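Long-range contacts in protein-S-isoprenylcysteine O-methyltransferase (Tribolium castaneum, PDB 5V7P), which catalyses the post-translational methylation of the carboxyl group of isoprenylated C-terminal cysteines, taking the methyl from S-adenosyl-L-methionine in the endoplasmic reticulum membrane: residues L2-G6 with F107-I112; W240-K244 with I273-E277. All blocks are in the same frame, centred on the assembly; numbering follows the deposited sequence.

Contact 1: L2-G6 with F107-I112. With MPG ([(Z)-octadec-9-enyl] (2R)-2,3-bis(oxidanyl)propanoate), chain T.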
ATOM      1  N   LEU A   2      16.578   8.661 -15.054  1.00 68.09           N
ATOM      2  CA  LEU A   2      15.770   9.284 -14.013  1.00 50.52           C
ATOM      3  C   LEU A   2      16.581   9.438 -12.727  1.00 37.75           C
ATOM      4  O   LEU A   2      17.809   9.474 -12.762  1.00 47.64           O
ATOM      5  CB  LEU A   2      14.499   8.462 -13.765  1.00 59.78           C
ATOM      6  CG  LEU A   2      14.658   7.038 -13.218  1.00 38.89           C
ATOM      7  CD1 LEU A   2      13.383   6.616 -12.511  1.00 41.71           C
ATOM      8  CD2 LEU A   2      14.990   6.051 -14.329  1.00 49.72           C
ATOM      9  N   SER A   3      15.888   9.533 -11.592  1.00 39.79           N
ATOM     10  CA  SER A   3      16.549   9.758 -10.318  1.00 42.83           C
ATOM     11  C   SER A   3      17.572   8.659 -10.035  1.00 46.18           C
ATOM     12  O   SER A   3      17.482   7.556 -10.579  1.00 32.92           O
ATOM     13  CB  SER A   3      15.517   9.810  -9.195  1.00 45.08           C
ATOM     14  OG  SER A   3      14.898   8.549  -9.014  1.00 43.02           O
ATOM     15  N   PRO A   4      18.559   8.940  -9.178  1.00 47.32           N
ATOM     16  CA  PRO A   4      19.538   7.889  -8.842  1.00 41.47           C
ATOM     17  C   PRO A   4      18.895   6.644  -8.256  1.00 33.48           C
ATOM     18  O   PRO A   4      19.139   5.534  -8.744  1.00 33.25           O
ATOM     19  CB  PRO A   4      20.474   8.590  -7.843  1.00 50.33           C
ATOM     20  CG  PRO A   4      19.712   9.781  -7.353  1.00 50.31           C
ATOM     21  CD  PRO A   4      18.856  10.209  -8.495  1.00 34.99           C
ATOM     22  N   ALA A   5      18.063   6.796  -7.224  1.00 34.73           N
ATOM     23  CA  ALA A   5      17.379   5.641  -6.656  1.00 29.04           C
ATOM     24  C   ALA A   5      16.515   4.943  -7.697  1.00 37.44           C
ATOM     25  O   ALA A   5      16.351   3.718  -7.650  1.00 26.15           O
ATOM     26  CB  ALA A   5      16.529   6.072  -5.464  1.00 26.88           C
ATOM     27  N   GLY A   6      15.953   5.701  -8.641  1.00 31.96           N
ATOM     28  CA  GLY A   6      15.167   5.089  -9.698  1.00 30.00           C
ATOM     29  C   GLY A   6      16.013   4.254 -10.641  1.00 36.28           C
ATOM     30  O   GLY A   6      15.591   3.182 -11.082  1.00 31.10           O
ATOM     31  N   PHE A 107       7.120   1.437  -7.348  1.00 25.61           N
ATOM     32  CA  PHE A 107       8.340   2.143  -6.976  1.00 29.63           C
ATOM     33  C   PHE A 107       8.814   3.047  -8.104  1.00 28.71           C
ATOM     34  O   PHE A 107       9.187   4.203  -7.871  1.00 27.25           O
ATOM     35  CB  PHE A 107       9.432   1.136  -6.609  1.00 26.21           C
ATOM     36  CG  PHE A 107      10.738   1.768  -6.214  1.00 32.97           C
ATOM     37  CD1 PHE A 107      11.659   2.153  -7.176  1.00 34.77           C
ATOM     38  CD2 PHE A 107      11.051   1.965  -4.880  1.00 28.37           C
ATOM     39  CE1 PHE A 107      12.861   2.734  -6.814  1.00 32.36           C
ATOM     40  CE2 PHE A 107      12.252   2.542  -4.514  1.00 33.66           C
ATOM     41  CZ  PHE A 107      13.157   2.927  -5.483  1.00 25.61           C
ATOM     42  N   LEU A 108       8.811   2.537  -9.336  1.00 30.25           N
ATOM     43  CA  LEU A 108       9.311   3.322 -10.459  1.00 30.52           C
ATOM     44  C   LEU A 108       8.454   4.560 -10.686  1.00 31.72           C
ATOM     45  O   LEU A 108       8.978   5.640 -10.980  1.00 27.48           O
ATOM     46  CB  LEU A 108       9.355   2.454 -11.716  1.00 29.94           C
ATOM     47  CG  LEU A 108      10.126   2.988 -12.925  1.00 29.80           C
ATOM     48  CD1 LEU A 108      11.575   3.283 -12.577  1.00 35.31           C
ATOM     49  CD2 LEU A 108      10.053   1.983 -14.068  1.00 39.60           C
ATOM     50  N   ALA A 109       7.134   4.425 -10.544  1.00 24.25           N
ATOM     51  CA  ALA A 109       6.250   5.576 -10.706  1.00 31.16           C
ATOM     52  C   ALA A 109       6.609   6.684  -9.723  1.00 31.58           C
ATOM     53  O   ALA A 109       6.714   7.856 -10.102  1.00 25.05           O
ATOM     54  CB  ALA A 109       4.794   5.144 -10.533  1.00 27.06           C
ATOM     55  N   ILE A 110       6.808   6.330  -8.451  1.00 21.96           N
ATOM     56  CA  ILE A 110       7.173   7.333  -7.454  1.00 33.82           C
ATOM     57  C   ILE A 110       8.546   7.914  -7.759  1.00 32.47           C
ATOM     58  O   ILE A 110       8.776   9.119  -7.600  1.00 33.13           O
ATOM     59  CB  ILE A 110       7.116   6.725  -6.039  1.00 29.58           C
ATOM     60  CG1 ILE A 110       5.689   6.284  -5.691  1.00 26.19           C
ATOM     61  CG2 ILE A 110       7.644   7.705  -4.995  1.00 37.68           C
ATOM     62  CD1 ILE A 110       4.629   7.375  -5.801  1.00 32.09           C
ATOM     63  N   ALA A 111       9.484   7.072  -8.193  1.00 29.16           N
ATOM     64  CA  ALA A 111      10.810   7.571  -8.539  1.00 29.51           C
ATOM     65  C   ALA A 111      10.735   8.569  -9.687  1.00 36.56           C
ATOM     66  O   ALA A 111      11.430   9.592  -9.678  1.00 39.86           O
ATOM     67  CB  ALA A 111      11.728   6.405  -8.893  1.00 27.12           C
ATOM     68  N   ILE A 112       9.896   8.289 -10.686  1.00 35.93           N
ATOM     69  CA  ILE A 112       9.718   9.220 -11.797  1.00 32.73           C
ATOM     70  C   ILE A 112       9.008  10.479 -11.322  1.00 37.68           C
ATOM     71  O   ILE A 112       9.435  11.603 -11.613  1.00 39.46           O
ATOM     72  CB  ILE A 112       8.940   8.544 -12.941  1.00 41.55           C
ATOM     73  CG1 ILE A 112       9.760   7.402 -13.544  1.00 32.32           C
ATOM     74  CG2 ILE A 112       8.565   9.564 -14.026  1.00 45.08           C
ATOM     75  CD1 ILE A 112       8.967   6.520 -14.494  1.00 39.53           C
TER
HETATM   76  C2  MPG T 318      24.723   3.419 -11.521  1.00 67.00           C
HETATM   77  C3  MPG T 318      25.779   3.140 -10.450  1.00 50.94           C
HETATM   78  C4  MPG T 318      26.712   2.003 -10.862  1.00 48.44           C
HETATM   79  C5  MPG T 318      25.920   0.703 -10.999  1.00 54.72           C
HETATM   80  C6  MPG T 318      26.621  -0.444 -10.275  1.00 55.24           C
HETATM   81  C7  MPG T 318      26.375  -1.745 -11.040  1.00 65.03           C
HETATM   82  C8  MPG T 318      26.203  -2.928 -10.083  1.00 63.31           C
HETATM   83  C9  MPG T 318      25.049  -3.828 -10.520  1.00 60.03           C
HETATM   84  C10 MPG T 318      23.840  -3.331 -10.676  1.00 65.67           C
HETATM   85  C11 MPG T 318      22.678  -4.221 -11.108  1.00 51.97           C
HETATM   86  C12 MPG T 318      22.939  -4.809 -12.494  1.00 58.25           C
HETATM   87  C13 MPG T 318      22.739  -6.322 -12.443  1.00 50.83           C
HETATM   88  O1  MPG T 318      23.278   5.295 -11.865  1.00 82.12           O
HETATM   89  C1  MPG T 318      23.653   4.330 -10.925  1.00 56.64           C
HETATM   90  CXD MPG T 318      23.838   7.761 -11.868  1.00 76.15           C
HETATM   91  O2  MPG T 318      23.915   8.754 -10.884  1.00 75.74           O
HETATM   92  C21 MPG T 318      23.118   8.317 -13.093  1.00 86.38           C
HETATM   93  O3  MPG T 318      23.266   7.429 -14.167  1.00 82.37           O
HETATM   94  O4  MPG T 318      22.290   6.710 -10.434  1.00 76.92           O
HETATM   95  CX3 MPG T 318      23.064   6.565 -11.320  1.00 78.95           C
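The F107 ring meets the residues A5 and G6 with its edge: the carbonyl oxygen A5 O lies in the ring plane, 3.7 Å from F107 CE1, and G6 CA sits at the same rim. A chi1 of 180° swings the ring out beside the carbonyl carbon of F107, from where CE1 can reach A5 O. F123 stacks on it, while V118 from a loop and I64 from helix 59-84 pack against both F107 and A5.

One turn further along helix 90-113 the two backbones draw together. The CA atoms of G6 and A111 are 5.1 Å apart, and the methyl A111 CB rests on G6 CA at 3.8 Å. With no side chain on G6, that methyl can sit directly against the backbone, and room remains for L2, whose CD1 methyl folds back past the glycine. L2 CD1 then serves as a shared tip, 3.8 Å from L108 CD1 and equally far from I112 CG1. L2 and L108 run at about a right angle to each other.

The side-chain hydrogen bond between residues of the two segments lies within 2-6. S3 takes the N-cap position, its OG turned between backbone N and carbonyl carbon (chi1 67°), where it accepts a hydrogen bond from G6 N at 3.1 Å, bent at 139°; G6 O pairs with S9 OG. The same S3 OG touches the A111 methyl, so the cap lies against the neighbouring helix. P4 CA approaches the ester carbonyl oxygen O4 of an octadecenyl glycerate lipid at 3.4 Å, and the lipid is also hydrogen-bonded to K7 NZ.

The whole is a close helix–helix approach of a polytopic membrane protein, with glycine and alanine at the near point, joining the first turn of one predicted transmembrane helix to the last turns of another.

Contact 2: W240-K244 with I273-E277. With MPG ([(Z)-octadec-9-enyl] (2R)-2,3-bis(oxidanyl)propanoate), chain V; D10 (decane), chain G.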
ATOM      1  N   TRP A 240     -12.790  -2.853  -0.277  1.00 21.93           N
ATOM      2  CA  TRP A 240     -13.804  -1.806  -0.311  1.00 23.84           C
ATOM      3  C   TRP A 240     -13.820  -1.003   0.985  1.00 29.47           C
ATOM      4  O   TRP A 240     -13.841   0.234   0.962  1.00 22.45           O
ATOM      5  CB  TRP A 240     -15.174  -2.428  -0.575  1.00 20.55           C
ATOM      6  CG  TRP A 240     -16.288  -1.435  -0.639  1.00 29.76           C
ATOM      7  CD1 TRP A 240     -16.719  -0.759  -1.742  1.00 24.20           C
ATOM      8  CD2 TRP A 240     -17.117  -1.006   0.446  1.00 29.11           C
ATOM      9  NE1 TRP A 240     -17.765   0.067  -1.410  1.00 28.12           N
ATOM     10  CE2 TRP A 240     -18.029  -0.066  -0.071  1.00 29.01           C
ATOM     11  CE3 TRP A 240     -17.176  -1.327   1.806  1.00 31.01           C
ATOM     12  CZ2 TRP A 240     -18.988   0.559   0.722  1.00 34.81           C
ATOM     13  CZ3 TRP A 240     -18.127  -0.707   2.592  1.00 38.32           C
ATOM     14  CH2 TRP A 240     -19.021   0.226   2.049  1.00 34.14           C
ATOM     15  N   MET A 241     -13.819  -1.688   2.132  1.00 25.77           N
ATOM     16  CA  MET A 241     -13.900  -0.975   3.403  0.50 26.75           C
ATOM     17  C   MET A 241     -12.642  -0.160   3.674  1.00 24.04           C
ATOM     18  O   MET A 241     -12.723   0.907   4.294  1.00 34.75           O
ATOM     19  CB  MET A 241     -14.157  -1.955   4.550  0.50 28.02           C
ATOM     20  CG  MET A 241     -12.972  -2.844   4.944  0.50 33.04           C
ATOM     21  SD  MET A 241     -13.183  -3.574   6.580  0.50 38.21           S
ATOM     22  CE  MET A 241     -13.116  -2.123   7.629  0.50 35.60           C
ATOM     23  N   PHE A 242     -11.480  -0.632   3.220  1.00 23.31           N
ATOM     24  CA  PHE A 242     -10.251   0.121   3.441  1.00 21.94           C
ATOM     25  C   PHE A 242     -10.271   1.439   2.678  1.00 24.40           C
ATOM     26  O   PHE A 242      -9.878   2.480   3.217  1.00 20.38           O
ATOM     27  CB  PHE A 242      -9.039  -0.717   3.035  1.00 19.46           C
ATOM     28  CG  PHE A 242      -7.731   0.010   3.169  1.00 31.81           C
ATOM     29  CD1 PHE A 242      -7.132   0.165   4.411  1.00 25.16           C
ATOM     30  CD2 PHE A 242      -7.098   0.537   2.056  1.00 31.07           C
ATOM     31  CE1 PHE A 242      -5.928   0.832   4.538  1.00 28.74           C
ATOM     32  CE2 PHE A 242      -5.893   1.207   2.177  1.00 34.80           C
ATOM     33  CZ  PHE A 242      -5.308   1.355   3.419  1.00 30.06           C
ATOM     34  N   PHE A 243     -10.731   1.419   1.427  1.00 25.03           N
ATOM     35  CA  PHE A 243     -10.766   2.642   0.634  1.00 28.91           C
ATOM     36  C   PHE A 243     -11.911   3.557   1.045  1.00 27.32           C
ATOM     37  O   PHE A 243     -11.812   4.776   0.872  1.00 27.05           O
ATOM     38  CB  PHE A 243     -10.860   2.299  -0.856  1.00 23.62           C
ATOM     39  CG  PHE A 243      -9.568   1.792  -1.442  1.00 26.51           C
ATOM     40  CD1 PHE A 243      -8.392   2.509  -1.283  1.00 18.04           C
ATOM     41  CD2 PHE A 243      -9.526   0.593  -2.139  1.00 21.73           C
ATOM     42  CE1 PHE A 243      -7.204   2.047  -1.814  1.00 21.56           C
ATOM     43  CE2 PHE A 243      -8.338   0.127  -2.672  1.00 24.98           C
ATOM     44  CZ  PHE A 243      -7.177   0.854  -2.508  1.00 16.93           C
ATOM     45  N   LYS A 244     -12.992   3.003   1.596  1.00 23.72           N
ATOM     46  CA  LYS A 244     -14.035   3.849   2.166  1.00 34.12           C
ATOM     47  C   LYS A 244     -13.486   4.677   3.322  1.00 24.85           C
ATOM     48  O   LYS A 244     -13.654   5.900   3.361  1.00 28.91           O
ATOM     49  CB  LYS A 244     -15.217   2.998   2.629  1.00 30.86           C
ATOM     50  CG  LYS A 244     -16.308   3.795   3.344  1.00 31.60           C
ATOM     51  CD  LYS A 244     -17.496   2.919   3.703  1.00 36.91           C
ATOM     52  CE  LYS A 244     -18.632   3.731   4.310  1.00 43.21           C
ATOM     53  NZ  LYS A 244     -18.487   3.925   5.781  1.00 56.61           N
ATOM     54  N   ILE A 273     -15.462   4.173  -7.007  1.00 21.69           N
ATOM     55  CA  ILE A 273     -15.711   2.870  -6.396  1.00 28.63           C
ATOM     56  C   ILE A 273     -17.182   2.816  -6.002  1.00 22.45           C
ATOM     57  O   ILE A 273     -17.663   3.738  -5.335  1.00 22.96           O
ATOM     58  CB  ILE A 273     -14.810   2.623  -5.171  1.00 24.27           C
ATOM     59  CG1 ILE A 273     -13.344   2.577  -5.612  1.00 24.24           C
ATOM     60  CG2 ILE A 273     -15.204   1.315  -4.473  1.00 24.05           C
ATOM     61  CD1 ILE A 273     -12.345   2.409  -4.482  1.00 21.82           C
ATOM     62  N   PRO A 274     -17.924   1.775  -6.381  1.00 18.74           N
ATOM     63  CA  PRO A 274     -19.359   1.751  -6.068  1.00 26.57           C
ATOM     64  C   PRO A 274     -19.623   1.818  -4.570  1.00 36.99           C
ATOM     65  O   PRO A 274     -18.919   1.206  -3.764  1.00 23.13           O
ATOM     66  CB  PRO A 274     -19.829   0.416  -6.659  1.00 39.62           C
ATOM     67  CG  PRO A 274     -18.817   0.075  -7.689  1.00 37.71           C
ATOM     68  CD  PRO A 274     -17.517   0.600  -7.171  1.00 20.80           C
ATOM     69  N   PHE A 275     -20.662   2.574  -4.208  1.00 39.40           N
ATOM     70  CA  PHE A 275     -21.182   2.683  -2.848  1.00 30.13           C
ATOM     71  C   PHE A 275     -20.251   3.431  -1.902  1.00 29.98           C
ATOM     72  O   PHE A 275     -20.452   3.377  -0.682  1.00 32.52           O
ATOM     73  CB  PHE A 275     -21.502   1.305  -2.254  1.00 28.02           C
ATOM     74  CG  PHE A 275     -22.518   0.534  -3.041  1.00 38.97           C
ATOM     75  CD1 PHE A 275     -23.870   0.685  -2.786  1.00 37.96           C
ATOM     76  CD2 PHE A 275     -22.124  -0.340  -4.038  1.00 36.48           C
ATOM     77  CE1 PHE A 275     -24.809  -0.023  -3.511  1.00 38.08           C
ATOM     78  CE2 PHE A 275     -23.056  -1.050  -4.767  1.00 47.52           C
ATOM     79  CZ  PHE A 275     -24.402  -0.890  -4.503  1.00 43.28           C
ATOM     80  N   ILE A 276     -19.239   4.124  -2.419  1.00 29.15           N
ATOM     81  CA  ILE A 276     -18.382   4.992  -1.616  1.00 32.11           C
ATOM     82  C   ILE A 276     -18.640   6.429  -2.045  1.00 33.74           C
ATOM     83  O   ILE A 276     -18.348   6.807  -3.187  1.00 24.93           O
ATOM     84  CB  ILE A 276     -16.899   4.626  -1.766  1.00 34.22           C
ATOM     85  CG1 ILE A 276     -16.656   3.211  -1.220  1.00 35.00           C
ATOM     86  CG2 ILE A 276     -16.016   5.652  -1.046  1.00 31.07           C
ATOM     87  CD1 ILE A 276     -15.202   2.755  -1.225  1.00 28.46           C
ATOM     88  N   GLU A 277     -19.179   7.229  -1.128  1.00 35.54           N
ATOM     89  CA  GLU A 277     -19.544   8.605  -1.441  1.00 41.53           C
ATOM     90  C   GLU A 277     -18.431   9.596  -1.139  1.00 35.09           C
ATOM     91  O   GLU A 277     -18.305  10.605  -1.841  1.00 41.06           O
ATOM     92  CB  GLU A 277     -20.799   9.007  -0.660  1.00 46.19           C
ATOM     93  CG  GLU A 277     -22.049   8.219  -1.023  1.00 61.20           C
ATOM     94  CD  GLU A 277     -22.365   8.272  -2.504  1.00 65.37           C
ATOM     95  OE1 GLU A 277     -22.534   7.196  -3.118  1.00 65.24           O
ATOM     96  OE2 GLU A 277     -22.432   9.391  -3.057  1.00 58.52           O
TER
HETATM   97  C2  MPG V 320     -20.551  -2.747   1.065  1.00 51.05           C
HETATM   98  C3  MPG V 320     -20.724  -3.377  -0.314  1.00 47.93           C
HETATM   99  C4  MPG V 320     -19.460  -3.162  -1.142  1.00 41.94           C
HETATM  100  C5  MPG V 320     -19.573  -3.981  -2.426  1.00 51.26           C
HETATM  101  C6  MPG V 320     -18.516  -3.522  -3.427  1.00 40.63           C
HETATM  102  C7  MPG V 320     -18.768  -4.202  -4.773  1.00 70.05           C
HETATM  103  C8  MPG V 320     -17.752  -3.706  -5.796  1.00 55.00           C
HETATM  104  C9  MPG V 320     -18.241  -4.067  -7.200  1.00 55.23           C
HETATM  105  C10 MPG V 320     -17.636  -4.921  -8.005  1.00 59.08           C
HETATM  106  C11 MPG V 320     -16.349  -5.663  -7.641  1.00 60.51           C
HETATM  107  C12 MPG V 320     -16.331  -7.015  -8.351  1.00 53.30           C
HETATM  108  O1  MPG V 320     -21.841  -1.385   2.535  1.00 68.04           O
HETATM  109  C1  MPG V 320     -21.907  -2.536   1.742  1.00 56.26           C
HETATM  110  CXD MPG V 320     -23.230   0.264   3.866  1.00 77.48           C
HETATM  111  O2  MPG V 320     -23.779   0.167   5.151  1.00 72.49           O
HETATM  112  C21 MPG V 320     -24.201   1.006   2.951  1.00 89.45           C
HETATM  113  O3  MPG V 320     -23.886   0.727   1.613  1.00 82.32           O
HETATM  114  O4  MPG V 320     -23.764  -2.003   3.508  1.00 66.51           O
HETATM  115  CX3 MPG V 320     -22.984  -1.135   3.302  1.00 67.29           C
HETATM  116  C1  D10 G 305     -19.503   8.857  -5.445  1.00 30.15           C
HETATM  117  C2  D10 G 305     -20.029   7.600  -6.128  1.00 41.53           C
HETATM  118  C3  D10 G 305     -19.001   7.121  -7.150  1.00 42.05           C
HETATM  119  C4  D10 G 305     -19.316   5.685  -7.562  1.00 33.74           C
HETATM  120  C5  D10 G 305     -18.822   5.462  -8.989  1.00 38.39           C
HETATM  121  C6  D10 G 305     -18.861   3.974  -9.323  1.00 36.90           C
HETATM  122  C7  D10 G 305     -19.012   3.801 -10.833  1.00 43.61           C
HETATM  123  C8  D10 G 305     -18.303   2.523 -11.278  1.00 45.01           C
HETATM  124  C9  D10 G 305     -16.871   2.857 -11.688  1.00 44.91           C
HETATM  125  C10 D10 G 305     -15.966   1.662 -11.400  1.00 22.81           C
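W240 fastens helix 231-258 to the turn I273-I276 of the loop after helix 260-268, in a contact that combines one hydrogen bond with apolar packing at the cytoplasmic end of a probable transmembrane helix. With CG anti to the backbone N (chi1 -180°), the indole is carried out beside the turn and gives it its only N-H: W240 NE1 lies 2.9 Å from P274 O, the N-H...O angle is 154°, and the oxygen is in the ring plane, approached nearly along its C=O axis. F275 O sits at the same edge, 3.5 Å from W240 CZ2.

Both faces of the indole are covered. I276 CD1 stands over the five-membered ring, a CH-pi contact at 4.0 Å from its centroid and 22° off the normal, while C4 of a lipid chain lies 3.4 Å above the plane of the opposite face. The turn is a type II beta turn with P274 and F275 at its corners; the carbonyl of the peptide between them is the one that W240 grips. Its closing bond, I276 N to I273 O, is weak at 3.3 Å, but T271 OG1 holds I276 O from outside.

Beyond the indole, I276 CD1 reaches the helix backbone, 3.6 Å from K244 N. The side chains of I273 and F243 cross at about a right angle, I273 CD1 lying 3.9 Å from F243 CB. The F243 ring stacks with Y212, a residue that binds S-adenosyl-L-methionine, and a decane runs along the loop's far side past I273 O and I276 O.

Both contacts are mostly buried and near the probable cytoplasmic ends of transmembrane helices, yet they share no element: contact 1 pairs helix 4-29 with helix 90-113, contact 2 pairs helix 231-258 with a C-terminal loop. Their centres are 30 Å apart and their nearest atoms about 14 Å, without touching. Contact 1 relies on small residues and a few methyls, the side-chain hydrogen bond between its own residues being spent inside one segment. Contact 2, where one partner is irregular and offers backbone carbonyls, buries slightly more area and adds a bond across the interface. It also includes two exposed residues, K244 and F275, and lies nearer the cofactor-binding residues.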